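Local coordinates for DNA repair and recombination protein RadB (Thermococcus kodakarensis, PDB 2CVH) that probably takes part in DNA repair and homologous recombination as a RecA-like protein that binds DNA and has very weak ATPase activity, at residues A[189-194]-A[205-211]; A[10-14]-A[195-201]; A[5-9]-A[215-219]; A[57-63]-A[76-82]. All coordinates share one frame; numbering follows the deposited sequence.

Contact 1 (A[189-194]-A[205-211]); sequences GLRVAV and LMAYFRI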
loop_
_atom_site.group_PDB
_atom_site.type_symbol
_atom_site.label_atom_id
_atom_site.label_comp_id
_atom_site.label_asym_id
_atom_site.label_seq_id
_atom_site.Cartn_x
_atom_site.Cartn_y
_atom_site.Cartn_z
ATOM N N GLY A 189 -2.810 6.975 -18.330
ATOM C CA GLY A 189 -2.542 7.510 -16.995
ATOM C C GLY A 189 -3.733 7.869 -16.102
ATOM O O GLY A 189 -3.545 8.188 -14.917
ATOM N N LEU A 190 -4.947 7.803 -16.653
ATOM C CA LEU A 190 -6.183 8.150 -15.931
ATOM C C LEU A 190 -6.623 7.030 -14.982
ATOM O O LEU A 190 -6.730 5.860 -15.376
ATOM C CB LEU A 190 -7.320 8.453 -16.911
ATOM C CG LEU A 190 -8.056 9.793 -16.840
ATOM C CD1 LEU A 190 -9.430 9.583 -17.391
ATOM C CD2 LEU A 190 -8.178 10.350 -15.435
ATOM N N ARG A 191 -6.931 7.412 -13.750
ATOM C CA ARG A 191 -7.310 6.442 -12.732
ATOM C C ARG A 191 -8.364 6.993 -11.776
ATOM O O ARG A 191 -8.593 8.205 -11.699
ATOM C CB ARG A 191 -6.070 6.094 -11.894
ATOM C CG ARG A 191 -4.861 5.575 -12.655
ATOM C CD ARG A 191 -5.091 4.183 -13.171
ATOM N NE ARG A 191 -3.906 3.687 -13.868
ATOM C CZ ARG A 191 -3.709 3.746 -15.189
ATOM N NH1 ARG A 191 -4.633 4.280 -16.002
ATOM N NH2 ARG A 191 -2.566 3.287 -15.694
ATOM N N VAL A 192 -8.968 6.096 -11.012
ATOM C CA VAL A 192 -9.937 6.508 -10.003
ATOM C C VAL A 192 -9.765 5.572 -8.807
ATOM O O VAL A 192 -9.506 4.378 -8.974
ATOM C CB VAL A 192 -11.411 6.454 -10.541
ATOM C CG1 VAL A 192 -11.790 5.011 -10.907
ATOM C CG2 VAL A 192 -12.418 7.095 -9.510
ATOM N N ALA A 193 -9.800 6.129 -7.607
ATOM C CA ALA A 193 -9.703 5.302 -6.412
ATOM C C ALA A 193 -11.113 5.258 -5.764
ATOM O O ALA A 193 -11.833 6.251 -5.753
ATOM C CB ALA A 193 -8.681 5.900 -5.425
ATOM N N VAL A 194 -11.516 4.098 -5.273
ATOM C CA VAL A 194 -12.794 3.993 -4.610
ATOM C C VAL A 194 -12.525 3.551 -3.179
ATOM O O VAL A 194 -11.799 2.577 -2.944
ATOM C CB VAL A 194 -13.715 2.973 -5.307
ATOM C CG1 VAL A 194 -15.065 2.898 -4.583
ATOM C CG2 VAL A 194 -13.930 3.364 -6.765
ATOM N N LEU A 205 -17.252 6.488 -1.960
ATOM C CA LEU A 205 -16.778 7.714 -2.604
ATOM C C LEU A 205 -15.513 7.462 -3.462
ATOM O O LEU A 205 -14.834 6.450 -3.294
ATOM C CB LEU A 205 -16.576 8.838 -1.588
ATOM C CG LEU A 205 -17.751 9.782 -1.303
ATOM C CD1 LEU A 205 -19.032 8.995 -1.066
ATOM C CD2 LEU A 205 -17.434 10.663 -0.099
ATOM N N MET A 206 -15.227 8.384 -4.385
ATOM C CA MET A 206 -14.123 8.255 -5.339
ATOM C C MET A 206 -13.276 9.500 -5.454
ATOM O O MET A 206 -13.733 10.591 -5.155
ATOM C CB MET A 206 -14.668 8.044 -6.752
ATOM C CG MET A 206 -15.739 7.008 -6.859
ATOM S SD MET A 206 -16.666 7.220 -8.376
ATOM C CE MET A 206 -16.642 5.541 -8.821
ATOM N N ALA A 207 -12.092 9.322 -6.044
ATOM C CA ALA A 207 -11.137 10.403 -6.278
ATOM C C ALA A 207 -10.445 10.055 -7.584
ATOM O O ALA A 207 -9.960 8.933 -7.770
ATOM C CB ALA A 207 -10.108 10.472 -5.150
ATOM N N TYR A 208 -10.471 10.993 -8.518
ATOM C CA TYR A 208 -9.822 10.804 -9.813
ATOM C C TYR A 208 -8.370 11.314 -9.710
ATOM O O TYR A 208 -8.082 12.297 -8.999
ATOM C CB TYR A 208 -10.576 11.596 -10.896
ATOM C CG TYR A 208 -11.941 11.023 -11.197
ATOM C CD1 TYR A 208 -12.073 9.864 -11.967
ATOM C CD2 TYR A 208 -13.098 11.592 -10.643
ATOM C CE1 TYR A 208 -13.329 9.273 -12.167
ATOM C CE2 TYR A 208 -14.363 11.009 -10.843
ATOM C CZ TYR A 208 -14.465 9.853 -11.601
ATOM O OH TYR A 208 -15.691 9.258 -11.791
ATOM N N PHE A 209 -7.449 10.643 -10.384
ATOM C CA PHE A 209 -6.072 11.099 -10.365
ATOM C C PHE A 209 -5.407 10.622 -11.649
ATOM O O PHE A 209 -6.015 9.869 -12.412
ATOM C CB PHE A 209 -5.349 10.583 -9.089
ATOM C CG PHE A 209 -5.174 9.068 -9.030
ATOM C CD1 PHE A 209 -6.187 8.244 -8.520
ATOM C CD2 PHE A 209 -3.975 8.474 -9.431
ATOM C CE1 PHE A 209 -6.000 6.866 -8.411
ATOM C CE2 PHE A 209 -3.785 7.090 -9.322
ATOM C CZ PHE A 209 -4.804 6.289 -8.809
ATOM N N ARG A 210 -4.185 11.081 -11.908
ATOM C CA ARG A 210 -3.446 10.633 -13.094
ATOM C C ARG A 210 -1.999 10.300 -12.745
ATOM O O ARG A 210 -1.416 10.884 -11.848
ATOM C CB ARG A 210 -3.507 11.668 -14.241
ATOM C CG ARG A 210 -3.071 13.031 -13.843
ATOM C CD ARG A 210 -3.270 14.060 -14.929
ATOM N NE ARG A 210 -3.157 15.409 -14.369
ATOM C CZ ARG A 210 -2.104 16.211 -14.515
ATOM N NH1 ARG A 210 -1.044 15.816 -15.211
ATOM N NH2 ARG A 210 -2.125 17.427 -13.991
ATOM N N ILE A 211 -1.476 9.272 -13.384
ATOM C CA ILE A 211 -0.106 8.858 -13.191
ATOM C C ILE A 211 0.703 9.663 -14.188
ATOM O O ILE A 211 0.464 9.566 -15.396
ATOM C CB ILE A 211 0.083 7.357 -13.480
ATOM C CG1 ILE A 211 -0.758 6.539 -12.457
ATOM C CG2 ILE A 211 1.603 7.008 -13.461
ATOM C CD1 ILE A 211 -0.730 5.024 -12.645
#
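Gly189 opens the ladder by accepting the backbone N-H of Ile211 on its carbonyl oxygen, N to O 2.8 Å. Next to it, Leu190 rests its CD2 on the Phe209 carbonyl. Arg191 and Phe209 form an antiparallel hydrogen-bonded pair, and the CB of Arg191 sits over one face of the Phe209 ring, 3.5 Å from the centroid in a CH-pi contact. The phenylalanine reaches this place because its CG stands between backbone N and carbonyl carbon (chi1 66°), which folds the ring back over the neighbouring strand. With alanine instead of Phe209, Arg191 CB would probably lose its ring face and a gap would open beside the Ala193 methyl. Beyond CB the arginine bends at chi2 and passes Arg191 NE by Ile211 CD1 at 3.7 Å. Arg191 NH1 donates to Leu190 O, the carbonyl just before it, at 2.7 Å, and NH2 to Ala30 O in the predicted ATP-binding loop. On the other side of the sheet, Val192 lays CG2 over a face of the Tyr208 ring, 3.9 Å from its centroid, and also meets Met206 CB. Ala193 exchanges two backbone bonds with Ala207, and Val194 CG2 touches Met206 CE at 4.0 Å. With strands running at 155° and side chains alternating between faces, this is an antiparallel beta hairpin in the sheet of a RecA-like ATPase domain.

Contact 2 (A[10-14]-A[195-201]); sequences DSLLG and LERHRFR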
loop_
_atom_site.group_PDB
_atom_site.type_symbol
_atom_site.label_atom_id
_atom_site.label_comp_id
_atom_site.label_asym_id
_atom_site.label_seq_id
_atom_site.Cartn_x
_atom_site.Cartn_y
_atom_site.Cartn_z
ATOM N N ASP A 10 -6.572 12.813 -0.736
ATOM C CA ASP A 10 -6.562 13.277 0.643
ATOM C C ASP A 10 -7.964 13.630 1.086
ATOM O O ASP A 10 -8.301 13.404 2.238
ATOM C CB ASP A 10 -5.638 14.496 0.827
ATOM C CG ASP A 10 -4.153 14.122 0.838
ATOM O OD1 ASP A 10 -3.822 12.914 0.820
ATOM O OD2 ASP A 10 -3.313 15.044 0.826
ATOM N N SER A 11 -8.751 14.232 0.189
ATOM C CA SER A 11 -10.150 14.591 0.461
ATOM C C SER A 11 -10.926 13.302 0.717
ATOM O O SER A 11 -11.642 13.186 1.708
ATOM C CB SER A 11 -10.788 15.316 -0.734
ATOM O OG SER A 11 -10.231 16.598 -0.901
ATOM N N LEU A 12 -10.799 12.346 -0.194
ATOM C CA LEU A 12 -11.446 11.055 -0.050
ATOM C C LEU A 12 -11.083 10.374 1.301
ATOM O O LEU A 12 -11.940 9.812 1.992
ATOM C CB LEU A 12 -11.008 10.144 -1.188
ATOM C CG LEU A 12 -11.628 8.747 -1.175
ATOM C CD1 LEU A 12 -13.097 8.881 -1.392
ATOM C CD2 LEU A 12 -10.996 7.816 -2.207
ATOM N N LEU A 13 -9.804 10.425 1.660
ATOM C CA LEU A 13 -9.305 9.782 2.868
ATOM C C LEU A 13 -9.354 10.579 4.172
ATOM O O LEU A 13 -8.856 10.101 5.188
ATOM C CB LEU A 13 -7.861 9.305 2.629
ATOM C CG LEU A 13 -7.622 8.166 1.657
ATOM C CD1 LEU A 13 -6.148 8.096 1.309
ATOM C CD2 LEU A 13 -8.139 6.857 2.267
ATOM N N GLY A 14 -9.893 11.790 4.159
ATOM C CA GLY A 14 -9.919 12.554 5.382
ATOM C C GLY A 14 -8.564 13.164 5.713
ATOM O O GLY A 14 -8.356 13.611 6.841
ATOM N N LEU A 195 -13.042 4.337 -2.236
ATOM C CA LEU A 195 -12.921 4.062 -0.800
ATOM C C LEU A 195 -14.000 3.040 -0.448
ATOM O O LEU A 195 -15.137 3.401 -0.145
ATOM C CB LEU A 195 -13.160 5.335 0.003
ATOM C CG LEU A 195 -12.808 5.254 1.482
ATOM C CD1 LEU A 195 -11.362 4.788 1.671
ATOM C CD2 LEU A 195 -13.018 6.588 2.102
ATOM N N GLU A 196 -13.641 1.770 -0.521
ATOM C CA GLU A 196 -14.574 0.694 -0.245
ATOM C C GLU A 196 -14.816 0.460 1.223
ATOM O O GLU A 196 -15.849 -0.085 1.620
ATOM C CB GLU A 196 -14.058 -0.589 -0.858
ATOM C CG GLU A 196 -13.761 -0.415 -2.289
ATOM C CD GLU A 196 -13.665 -1.716 -2.968
ATOM O OE1 GLU A 196 -12.936 -2.589 -2.449
ATOM O OE2 GLU A 196 -14.354 -1.876 -3.994
ATOM N N ARG A 197 -13.859 0.860 2.039
ATOM C CA ARG A 197 -14.004 0.649 3.444
ATOM C C ARG A 197 -13.167 1.654 4.170
ATOM O O ARG A 197 -12.017 1.934 3.798
ATOM C CB ARG A 197 -13.573 -0.776 3.789
ATOM C CG ARG A 197 -13.749 -1.116 5.254
ATOM C CD ARG A 197 -14.247 -2.530 5.408
ATOM N NE ARG A 197 -13.179 -3.511 5.466
ATOM C CZ ARG A 197 -13.304 -4.776 5.074
ATOM N NH1 ARG A 197 -14.447 -5.232 4.577
ATOM N NH2 ARG A 197 -12.296 -5.604 5.231
ATOM N N HIS A 198 -13.775 2.270 5.166
ATOM C CA HIS A 198 -13.060 3.229 5.957
ATOM C C HIS A 198 -13.758 3.323 7.272
ATOM O O HIS A 198 -14.942 3.005 7.393
ATOM C CB HIS A 198 -13.019 4.590 5.294
ATOM C CG HIS A 198 -11.915 5.464 5.800
ATOM N ND1 HIS A 198 -12.084 6.369 6.829
ATOM C CD2 HIS A 198 -10.624 5.575 5.406
ATOM C CE1 HIS A 198 -10.949 7.003 7.046
ATOM N NE2 HIS A 198 -10.047 6.539 6.198
ATOM N N ARG A 199 -13.027 3.822 8.245
ATOM C CA ARG A 199 -13.537 3.929 9.588
ATOM C C ARG A 199 -14.493 5.072 9.847
ATOM O O ARG A 199 -15.385 4.946 10.683
ATOM C CB ARG A 199 -12.360 3.961 10.560
ATOM C CG ARG A 199 -11.553 2.663 10.540
ATOM C CD ARG A 199 -10.103 2.905 10.176
ATOM N NE ARG A 199 -9.507 3.943 11.007
ATOM C CZ ARG A 199 -9.101 5.120 10.551
ATOM N NH1 ARG A 199 -9.223 5.409 9.260
ATOM N NH2 ARG A 199 -8.585 6.007 11.395
ATOM N N PHE A 200 -14.303 6.196 9.167
ATOM C CA PHE A 200 -15.181 7.328 9.406
ATOM C C PHE A 200 -15.587 8.079 8.143
ATOM O O PHE A 200 -16.610 8.751 8.132
ATOM C CB PHE A 200 -14.560 8.283 10.439
ATOM C CG PHE A 200 -13.342 9.028 9.939
ATOM C CD1 PHE A 200 -13.472 10.286 9.344
ATOM C CD2 PHE A 200 -12.070 8.460 10.024
ATOM C CE1 PHE A 200 -12.357 10.964 8.835
ATOM C CE2 PHE A 200 -10.949 9.138 9.515
ATOM C CZ PHE A 200 -11.097 10.388 8.918
ATOM N N ARG A 201 -14.786 7.984 7.087
ATOM C CA ARG A 201 -15.094 8.675 5.838
ATOM C C ARG A 201 -16.175 7.906 5.108
ATOM O O ARG A 201 -16.185 6.668 5.156
ATOM C CB ARG A 201 -13.855 8.718 4.932
ATOM C CG ARG A 201 -12.802 9.778 5.295
ATOM C CD ARG A 201 -13.354 11.161 5.098
ATOM N NE ARG A 201 -13.740 11.399 3.712
ATOM C CZ ARG A 201 -14.604 12.330 3.316
ATOM N NH1 ARG A 201 -15.202 13.121 4.200
ATOM N NH2 ARG A 201 -14.810 12.520 2.016
#
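The backbone of 10-14 finishes helix 7-12 in a Schellman motif at Gly14, whose positive phi turns the chain beside Arg201, the two CA atoms 6.5 Å apart, while Leu12 has Leu195, near the end of strand 190-197, as its nearest CA neighbour. Arg201 reaches the helix end with a chain bent at chi2 and chi3, which curls the guanidinium back over the last turn. Arg201 NE donates to Leu12 O, 3.0 Å away and at 160° at the hydrogen; the oxygen lies near the guanidinium plane, whereas the donor stands well above the plane of the carbonyl. Ser11 O lies over a face of the same group, too poorly angled to bond. The CD of Arg201 passes Gly14 N at 3.6 Å; a CB on Gly14 would clash with Phe200 CZ and crowd Arg201 CG. Next to this bond, Leu12 and Leu195 run antiparallel alongside one another, Leu12 CD1 meeting Leu195 CB at 3.8 Å; Leu13 CD2 touches Leu195 CD1 at 3.9 Å. His198 fixes the turn after the strand: its ND1 accepts both Phe200 N and Arg201 N, each at 3.2 Å, and so helps to place the arginine. A Schellman-capped helix C-terminus is thus bonded to the loop after a RecA-like sheet strand, and its leucines reach the strand itself just before the classic beta bulge of Glu196 and Arg197 opposite Ile179.

Contact 3 (A[5-9]-A[215-219]); sequences GTKSL and GIEDV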
loop_
_atom_site.group_PDB
_atom_site.type_symbol
_atom_site.label_atom_id
_atom_site.label_comp_id
_atom_site.label_asym_id
_atom_site.label_seq_id
_atom_site.Cartn_x
_atom_site.Cartn_y
_atom_site.Cartn_z
ATOM N N GLY A 5 -0.195 13.525 -1.216
ATOM C CA GLY A 5 0.342 14.536 -2.101
ATOM C C GLY A 5 -0.640 14.841 -3.203
ATOM O O GLY A 5 -0.321 15.584 -4.125
ATOM N N THR A 6 -1.857 14.323 -3.052
ATOM C CA THR A 6 -2.933 14.512 -4.019
ATOM C C THR A 6 -4.180 15.035 -3.290
ATOM O O THR A 6 -4.667 14.431 -2.312
ATOM C CB THR A 6 -3.243 13.188 -4.693
ATOM O OG1 THR A 6 -2.009 12.588 -5.108
ATOM C CG2 THR A 6 -4.111 13.391 -5.894
ATOM N N LYS A 7 -4.673 16.176 -3.754
ATOM C CA LYS A 7 -5.838 16.836 -3.176
ATOM C C LYS A 7 -7.090 15.933 -3.144
ATOM O O LYS A 7 -7.806 15.886 -2.156
ATOM C CB LYS A 7 -6.094 18.113 -3.976
ATOM C CG LYS A 7 -6.682 19.255 -3.219
ATOM C CD LYS A 7 -8.187 19.245 -3.246
ATOM C CE LYS A 7 -8.748 20.415 -2.447
ATOM N NZ LYS A 7 -10.235 20.387 -2.473
ATOM N N SER A 8 -7.332 15.189 -4.208
ATOM C CA SER A 8 -8.501 14.340 -4.255
ATOM C C SER A 8 -8.390 13.138 -3.341
ATOM O O SER A 8 -9.341 12.802 -2.644
ATOM C CB SER A 8 -8.802 13.887 -5.694
ATOM O OG SER A 8 -7.758 13.112 -6.268
ATOM N N LEU A 9 -7.252 12.452 -3.399
ATOM C CA LEU A 9 -7.018 11.270 -2.578
ATOM C C LEU A 9 -7.057 11.628 -1.084
ATOM O O LEU A 9 -7.575 10.875 -0.283
ATOM C CB LEU A 9 -5.696 10.584 -2.985
ATOM C CG LEU A 9 -5.668 9.868 -4.352
ATOM C CD1 LEU A 9 -4.275 9.416 -4.766
ATOM C CD2 LEU A 9 -6.566 8.640 -4.291
ATOM N N GLY A 215 4.712 11.347 -10.466
ATOM C CA GLY A 215 4.140 10.363 -9.560
ATOM C C GLY A 215 2.642 10.249 -9.811
ATOM O O GLY A 215 2.200 9.660 -10.802
ATOM N N ILE A 216 1.856 10.877 -8.955
ATOM C CA ILE A 216 0.410 10.851 -9.072
ATOM C C ILE A 216 -0.072 12.256 -8.857
ATOM O O ILE A 216 0.372 12.950 -7.949
ATOM C CB ILE A 216 -0.218 9.870 -8.056
ATOM C CG1 ILE A 216 -0.243 8.462 -8.673
ATOM C CG2 ILE A 216 -1.616 10.328 -7.653
ATOM C CD1 ILE A 216 -0.576 7.366 -7.698
ATOM N N GLU A 217 -0.931 12.709 -9.753
ATOM C CA GLU A 217 -1.437 14.070 -9.672
ATOM C C GLU A 217 -2.946 14.150 -9.771
ATOM O O GLU A 217 -3.609 13.191 -10.149
ATOM C CB GLU A 217 -0.807 14.933 -10.789
ATOM C CG GLU A 217 0.702 15.041 -10.659
ATOM C CD GLU A 217 1.311 16.030 -11.624
ATOM O OE1 GLU A 217 1.904 15.589 -12.612
ATOM O OE2 GLU A 217 1.225 17.249 -11.385
ATOM N N ASP A 218 -3.475 15.286 -9.347
ATOM C CA ASP A 218 -4.887 15.531 -9.473
ATOM C C ASP A 218 -5.105 15.757 -10.964
ATOM O O ASP A 218 -4.194 16.196 -11.689
ATOM C CB ASP A 218 -5.280 16.760 -8.682
ATOM C CG ASP A 218 -5.325 16.483 -7.214
ATOM O OD1 ASP A 218 -6.220 15.714 -6.830
ATOM O OD2 ASP A 218 -4.445 16.976 -6.472
ATOM N N VAL A 219 -6.283 15.390 -11.438
ATOM C CA VAL A 219 -6.593 15.544 -12.845
ATOM C C VAL A 219 -6.747 17.013 -13.168
ATOM O O VAL A 219 -6.769 17.860 -12.277
ATOM C CB VAL A 219 -7.903 14.832 -13.212
ATOM C CG1 VAL A 219 -7.788 13.359 -12.927
ATOM C CG2 VAL A 219 -9.055 15.448 -12.431
HETATM O O HOH W 1 0.317 15.228 -6.669
HETATM O O HOH W 2 -1.945 18.029 -5.224
#
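Asp218 turns its CG anti to its own carbonyl carbon (chi1 -76°), and this swings the carboxylate onto the first turn of helix 7-12, while Ser8 holds OG between its backbone N and carbonyl carbon (chi1 62°), where it reaches Tyr208 O on the neighbouring strand. The motif is a helix N-terminus bound by a carboxylate from a distant strand, here the last strand of the RecA-like sheet; the N-cap residue Thr6 makes no capping bond with its side chain. The two oxygens divide the work. Asp218 OD2 accepts Lys7 N at 2.8 Å and Asp218 OD1 accepts Ser8 N at 2.9 Å, each on its syn lone pair, which should hold the carboxylate against rotation. The N-terminal end of the helix is likely to stabilise the negative charge. Ser8 OG also lies near Asp218 OD1. Thr6 lies alongside the acid, Thr6 CG2 coming within 3.3 Å of Asp218 OD1. Ile216 CG2 meets Thr6 OG1 at 3.4 Å and Leu9 CD1 at 4.0 Å, both side chains crossing it at about a right angle, and Leu36 of helix 33-44 packs on both Ile216 and Leu9. A water joins the two segments by donating to Gly5 O at 3.1 Å and to Asp218 OD2 at 3.0 Å.

Contact 4 (A[57-63]-A[76-82]); sequences FSPERLV and ALSRFIL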
loop_
_atom_site.group_PDB
_atom_site.type_symbol
_atom_site.label_atom_id
_atom_site.label_comp_id
_atom_site.label_asym_id
_atom_site.label_seq_id
_atom_site.Cartn_x
_atom_site.Cartn_y
_atom_site.Cartn_z
ATOM N N PHE A 57 9.005 -1.962 -6.594
ATOM C CA PHE A 57 9.701 -0.729 -6.212
ATOM C C PHE A 57 10.776 -0.337 -7.216
ATOM O O PHE A 57 11.639 -1.142 -7.566
ATOM C CB PHE A 57 10.328 -0.854 -4.821
ATOM C CG PHE A 57 11.088 0.361 -4.407
ATOM C CD1 PHE A 57 12.437 0.491 -4.707
ATOM C CD2 PHE A 57 10.447 1.399 -3.756
ATOM C CE1 PHE A 57 13.137 1.655 -4.360
ATOM C CE2 PHE A 57 11.138 2.567 -3.403
ATOM C CZ PHE A 57 12.483 2.696 -3.706
ATOM N N SER A 58 10.752 0.917 -7.639
ATOM C CA SER A 58 11.730 1.394 -8.622
ATOM C C SER A 58 12.447 2.625 -8.136
ATOM O O SER A 58 11.821 3.667 -7.969
ATOM C CB SER A 58 11.063 1.724 -9.963
ATOM O OG SER A 58 12.009 2.276 -10.850
ATOM N N PRO A 59 13.775 2.508 -7.894
ATOM C CA PRO A 59 14.652 3.585 -7.423
ATOM C C PRO A 59 14.598 4.768 -8.366
ATOM O O PRO A 59 14.434 5.907 -7.926
ATOM C CB PRO A 59 16.031 2.923 -7.438
ATOM C CG PRO A 59 15.729 1.509 -7.071
ATOM C CD PRO A 59 14.507 1.222 -7.926
ATOM N N GLU A 60 14.694 4.474 -9.667
ATOM C CA GLU A 60 14.649 5.500 -10.725
ATOM C C GLU A 60 13.348 6.283 -10.717
ATOM O O GLU A 60 13.345 7.517 -10.873
ATOM C CB GLU A 60 14.807 4.867 -12.103
ATOM C CG GLU A 60 16.199 4.406 -12.402
ATOM C CD GLU A 60 16.450 2.959 -12.045
ATOM O OE1 GLU A 60 15.680 2.353 -11.265
ATOM O OE2 GLU A 60 17.449 2.428 -12.556
ATOM N N ARG A 61 12.240 5.550 -10.557
ATOM C CA ARG A 61 10.905 6.145 -10.511
ATOM C C ARG A 61 10.796 7.083 -9.300
ATOM O O ARG A 61 10.285 8.210 -9.420
ATOM C CB ARG A 61 9.841 5.038 -10.485
ATOM C CG ARG A 61 8.401 5.513 -10.593
ATOM C CD ARG A 61 8.139 6.280 -11.890
ATOM N NE ARG A 61 6.713 6.542 -12.058
ATOM C CZ ARG A 61 6.166 7.750 -12.133
ATOM N NH1 ARG A 61 6.916 8.844 -12.067
ATOM N NH2 ARG A 61 4.850 7.864 -12.222
ATOM N N LEU A 62 11.324 6.648 -8.151
ATOM C CA LEU A 62 11.309 7.490 -6.953
ATOM C C LEU A 62 12.211 8.716 -7.158
ATOM O O LEU A 62 11.885 9.820 -6.725
ATOM C CB LEU A 62 11.763 6.701 -5.732
ATOM C CG LEU A 62 11.732 7.581 -4.481
ATOM C CD1 LEU A 62 10.290 7.736 -3.990
ATOM C CD2 LEU A 62 12.611 6.988 -3.406
ATOM N N VAL A 63 13.369 8.502 -7.785
ATOM C CA VAL A 63 14.315 9.587 -8.106
ATOM C C VAL A 63 13.594 10.596 -9.013
ATOM O O VAL A 63 13.633 11.803 -8.777
ATOM C CB VAL A 63 15.565 9.037 -8.867
ATOM C CG1 VAL A 63 16.434 10.172 -9.373
ATOM C CG2 VAL A 63 16.363 8.125 -7.962
ATOM N N ALA A 76 15.974 11.246 -0.548
ATOM C CA ALA A 76 14.673 10.615 -0.726
ATOM C C ALA A 76 14.868 9.126 -0.865
ATOM O O ALA A 76 14.325 8.341 -0.078
ATOM C CB ALA A 76 13.998 11.175 -1.964
ATOM N N LEU A 77 15.707 8.732 -1.819
ATOM C CA LEU A 77 15.972 7.326 -2.055
ATOM C C LEU A 77 16.560 6.666 -0.824
ATOM O O LEU A 77 16.289 5.493 -0.554
ATOM C CB LEU A 77 16.892 7.142 -3.270
ATOM C CG LEU A 77 17.172 5.702 -3.727
ATOM C CD1 LEU A 77 15.885 4.875 -3.790
ATOM C CD2 LEU A 77 17.856 5.720 -5.110
ATOM N N SER A 78 17.370 7.410 -0.073
ATOM C CA SER A 78 17.986 6.850 1.130
ATOM C C SER A 78 16.964 6.556 2.224
ATOM O O SER A 78 17.195 5.683 3.061
ATOM C CB SER A 78 19.046 7.791 1.690
ATOM O OG SER A 78 20.107 7.926 0.773
ATOM N N ARG A 79 15.841 7.280 2.235
ATOM C CA ARG A 79 14.844 7.052 3.265
ATOM C C ARG A 79 14.083 5.752 3.092
ATOM O O ARG A 79 13.445 5.285 4.020
ATOM C CB ARG A 79 13.901 8.237 3.386
ATOM C CG ARG A 79 14.504 9.368 4.196
ATOM C CD ARG A 79 13.568 10.541 4.363
ATOM N NE ARG A 79 13.323 11.288 3.130
ATOM C CZ ARG A 79 12.242 11.156 2.351
ATOM N NH1 ARG A 79 11.266 10.283 2.651
ATOM N NH2 ARG A 79 12.108 11.945 1.286
ATOM N N PHE A 80 14.233 5.119 1.938
ATOM C CA PHE A 80 13.527 3.886 1.665
ATOM C C PHE A 80 14.331 2.692 2.086
ATOM O O PHE A 80 15.292 2.304 1.419
ATOM C CB PHE A 80 13.132 3.791 0.178
ATOM C CG PHE A 80 11.845 4.540 -0.165
ATOM C CD1 PHE A 80 11.824 5.930 -0.262
ATOM C CD2 PHE A 80 10.657 3.853 -0.355
ATOM C CE1 PHE A 80 10.634 6.616 -0.533
ATOM C CE2 PHE A 80 9.474 4.534 -0.632
ATOM C CZ PHE A 80 9.466 5.912 -0.717
ATOM N N ILE A 81 13.932 2.116 3.216
ATOM C CA ILE A 81 14.581 0.938 3.769
ATOM C C ILE A 81 13.921 -0.285 3.115
ATOM O O ILE A 81 12.817 -0.683 3.499
ATOM C CB ILE A 81 14.397 0.887 5.287
ATOM C CG1 ILE A 81 14.772 2.226 5.912
ATOM C CG2 ILE A 81 15.201 -0.261 5.867
ATOM C CD1 ILE A 81 16.084 2.800 5.431
ATOM N N LEU A 82 14.614 -0.906 2.163
ATOM C CA LEU A 82 14.059 -2.020 1.423
ATOM C C LEU A 82 14.306 -3.389 1.951
ATOM O O LEU A 82 15.347 -3.665 2.525
ATOM C CB LEU A 82 14.543 -1.972 -0.019
ATOM C CG LEU A 82 14.266 -0.687 -0.823
ATOM C CD1 LEU A 82 15.125 -0.666 -2.095
ATOM C CD2 LEU A 82 12.795 -0.593 -1.166
#
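Helix 59-67 packs here against the end of helix 73-79 and the edge strand 80-83 of the RecA-like sheet, with Phe57 in the loop leading into it. Leu82 CD2 stands over the centre of the Phe57 ring, 3.7 Å from the centroid and 11° off the normal. Leu77 CD1 comes to the ring's edge at Phe57 CZ, 4.0 Å away. The Phe80 ring is inclined at 37° to that of Phe57, closest at CE2 of Phe57 and CD2 of Phe80, and Tyr50 of strand 47-52 adds an edge-to-face partner to Phe57. Leu62, with CG anti to the backbone N (chi1 -179°), sends CD2 to Phe80 CD1 at 3.4 Å. Pro59 CB and Val63 CG2 both approach Leu77 CD2. A serine at Phe57 would probably open a gap between Leu77, Phe80 and Leu82 and strip Leu82 CD2 of its aromatic face. No hydrogen bond crosses between the segments, so the join probably rests on apolar packing and exclusion of water.

All four contacts reach one mixed sheet with strand order 3-2-4-5-1-6-7-8-9. Contact 4 lies at one edge, on strand 80-83, and contact 3 at the other, on strand 215-218; their centres are about 19 Å apart. Contacts 1 and 3 are neighbours, centres about 8 Å apart, joined by the backbone bond between Arg210 and Glu217. Contacts 1 and 2 share strand 190-197, and contacts 2 and 3 share helix 7-12. Along the chain, contact 3 encloses the other three, contact 2 encloses contact 4, and contacts 1 and 2 alternate. The first helix and the last strands of the chain thereby come together beside the predicted nucleotide loop.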